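Side-chain contact in probable transcriptional regulator (PDB 2ESN), which is of unknown function but probably regulates transcription as a LysR-type protein, with a helix-turn-helix DNA-binding domain and a substrate-binding domain that may sense a small effector: residues I151-G156 and D292-M297. Residues are numbered along the deposited sequence; the frame is centred on the assembly and turned at random.
Sequences IDFALG and DAHAWM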
loop_
_atom_site.group_PDB
_atom_site.type_symbol
_atom_site.label_atom_id
_atom_site.label_comp_id
_atom_site.label_asym_id
_atom_site.label_seq_id
_atom_site.Cartn_x
_atom_site.Cartn_y
_atom_site.Cartn_z
ATOM N N ILE C 151 -13.931 8.342 -1.912
ATOM C CA ILE C 151 -15.245 8.007 -1.404
ATOM C C ILE C 151 -15.880 9.356 -1.028
ATOM O O ILE C 151 -15.277 10.162 -0.304
ATOM C CB ILE C 151 -15.109 7.106 -0.138
ATOM C CG1 ILE C 151 -14.813 5.656 -0.512
ATOM C CG2 ILE C 151 -16.306 7.152 0.740
ATOM C CD1 ILE C 151 -14.205 4.819 0.675
ATOM N N ASP C 152 -17.087 9.586 -1.527
ATOM C CA ASP C 152 -17.860 10.782 -1.228
ATOM C C ASP C 152 -18.394 10.710 0.187
ATOM O O ASP C 152 -18.321 11.671 0.918
ATOM C CB ASP C 152 -19.009 10.949 -2.272
ATOM C CG ASP C 152 -18.487 11.138 -3.711
ATOM O OD1 ASP C 152 -17.947 12.197 -4.010
ATOM O OD2 ASP C 152 -18.582 10.239 -4.564
ATOM N N PHE C 153 -18.918 9.549 0.577
ATOM C CA PHE C 153 -19.646 9.419 1.828
ATOM C C PHE C 153 -19.466 8.036 2.470
ATOM O O PHE C 153 -19.141 7.084 1.804
ATOM C CB PHE C 153 -21.162 9.562 1.581
ATOM C CG PHE C 153 -21.598 10.897 1.075
ATOM C CD1 PHE C 153 -21.884 11.067 -0.273
ATOM C CD2 PHE C 153 -21.781 11.954 1.941
ATOM C CE1 PHE C 153 -22.337 12.303 -0.763
ATOM C CE2 PHE C 153 -22.175 13.224 1.462
ATOM C CZ PHE C 153 -22.485 13.397 0.128
ATOM N N ALA C 154 -19.773 7.935 3.755
ATOM C CA ALA C 154 -19.754 6.653 4.436
ATOM C C ALA C 154 -21.027 6.547 5.219
ATOM O O ALA C 154 -21.602 7.560 5.610
ATOM C CB ALA C 154 -18.520 6.524 5.332
ATOM N N LEU C 155 -21.497 5.319 5.423
ATOM C CA LEU C 155 -22.754 5.093 6.147
ATOM C C LEU C 155 -22.488 4.233 7.377
ATOM O O LEU C 155 -21.623 3.365 7.340
ATOM C CB LEU C 155 -23.755 4.328 5.244
ATOM C CG LEU C 155 -24.088 4.907 3.863
ATOM C CD1 LEU C 155 -25.085 4.007 3.083
ATOM C CD2 LEU C 155 -24.705 6.314 4.036
ATOM N N GLY C 156 -23.246 4.462 8.452
ATOM C CA GLY C 156 -23.161 3.613 9.654
ATOM C C GLY C 156 -23.887 4.302 10.795
ATOM O O GLY C 156 -24.645 5.223 10.571
ATOM N N ASP C 292 -21.082 21.156 -3.564
ATOM C CA ASP C 292 -22.193 21.373 -4.514
ATOM C C ASP C 292 -22.984 20.051 -4.779
ATOM O O ASP C 292 -24.145 19.946 -4.415
ATOM C CB ASP C 292 -21.700 21.993 -5.843
ATOM C CG ASP C 292 -22.152 23.472 -6.051
ATOM O OD1 ASP C 292 -22.275 23.883 -7.246
ATOM O OD2 ASP C 292 -22.371 24.222 -5.050
ATOM N N ALA C 293 -22.338 19.076 -5.417
ATOM C CA ALA C 293 -22.857 17.717 -5.485
ATOM C C ALA C 293 -23.072 17.103 -4.088
ATOM O O ALA C 293 -24.146 16.568 -3.783
ATOM C CB ALA C 293 -21.948 16.882 -6.303
ATOM N N HIS C 294 -22.071 17.236 -3.216
ATOM C CA HIS C 294 -22.147 16.760 -1.868
ATOM C C HIS C 294 -23.231 17.445 -1.070
ATOM O O HIS C 294 -23.935 16.789 -0.315
ATOM C CB HIS C 294 -20.812 16.946 -1.160
ATOM C CG HIS C 294 -19.843 15.855 -1.460
ATOM N ND1 HIS C 294 -19.085 15.242 -0.481
ATOM C CD2 HIS C 294 -19.535 15.235 -2.630
ATOM C CE1 HIS C 294 -18.324 14.315 -1.043
ATOM N NE2 HIS C 294 -18.596 14.269 -2.340
ATOM N N ALA C 295 -23.359 18.758 -1.225
ATOM C CA ALA C 295 -24.425 19.506 -0.541
ATOM C C ALA C 295 -25.820 19.004 -0.991
ATOM O O ALA C 295 -26.702 18.855 -0.193
ATOM C CB ALA C 295 -24.274 21.062 -0.811
ATOM N N TRP C 296 -25.996 18.732 -2.281
ATOM C CA TRP C 296 -27.295 18.211 -2.758
ATOM C C TRP C 296 -27.618 16.832 -2.117
ATOM O O TRP C 296 -28.735 16.608 -1.559
ATOM C CB TRP C 296 -27.261 18.146 -4.257
ATOM C CG TRP C 296 -28.446 17.475 -4.885
ATOM C CD1 TRP C 296 -29.652 18.036 -5.151
ATOM C CD2 TRP C 296 -28.512 16.121 -5.363
ATOM N NE1 TRP C 296 -30.464 17.122 -5.762
ATOM C CE2 TRP C 296 -29.809 15.926 -5.867
ATOM C CE3 TRP C 296 -27.609 15.038 -5.360
ATOM C CZ2 TRP C 296 -30.231 14.717 -6.422
ATOM C CZ3 TRP C 296 -28.039 13.797 -5.923
ATOM C CH2 TRP C 296 -29.347 13.664 -6.438
ATOM N N MET C 297 -26.630 15.925 -2.168
ATOM C CA MET C 297 -26.842 14.576 -1.685
ATOM C C MET C 297 -27.117 14.623 -0.202
ATOM O O MET C 297 -27.993 13.894 0.318
ATOM C CB MET C 297 -25.686 13.647 -2.035
ATOM C CG MET C 297 -25.936 12.176 -1.532
ATOM S SD MET C 297 -27.361 11.340 -2.237
ATOM C CE MET C 297 -26.714 10.967 -3.723
#
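Asp152 and His294 bring the two backbones closest, their CA atoms 7.4 Å apart, where the residue just before strand 153-157 faces the first turn of helix 293-303. His294 NE2 donates a nearly straight hydrogen bond of 2.7 Å to Asp152 OD1. The carboxylate oxygen lies near the imidazole plane, at the ring edge, yet it is reached on its anti side, and the two planes stand 69° apart. Histidine suits this place because one ring offers both an N-H at its edge and a flat face: over that face lies Phe153 CZ, in an offset stack with centroids 4.7 Å apart and planes inclined by 26°. The flat, apolar Phe153 ring can thus stack on the imidazole while its rim meets Met297 and the helix backbone, CZ lying 3.7 Å from His294 O in the phenyl plane. One turn on, Met297 holds CG anti to its backbone N (chi1 -179°), placing CG 3.7 Å from Phe153 CE1; its unbranched, flexible chain can pass the ring and then bend away. Two oxygens let Asp152 serve several partners at once: OD1 also forms a salt bridge with Arg101, and OD2 accepts from Val104 N, which probably fixes the carboxylate's rotation and favours its ionised form. The contact joins the C-terminal helix to the parallel-paired strands 102-107 and 153-157 of the periplasmic-binding-protein-like domain. Phe153 also packs against Phe105 and against Leu282 and Ser284 of antiparallel strand 278-285, while Met297 touches Phe103 of strand 102-107 and Leu123 of helix 109-126.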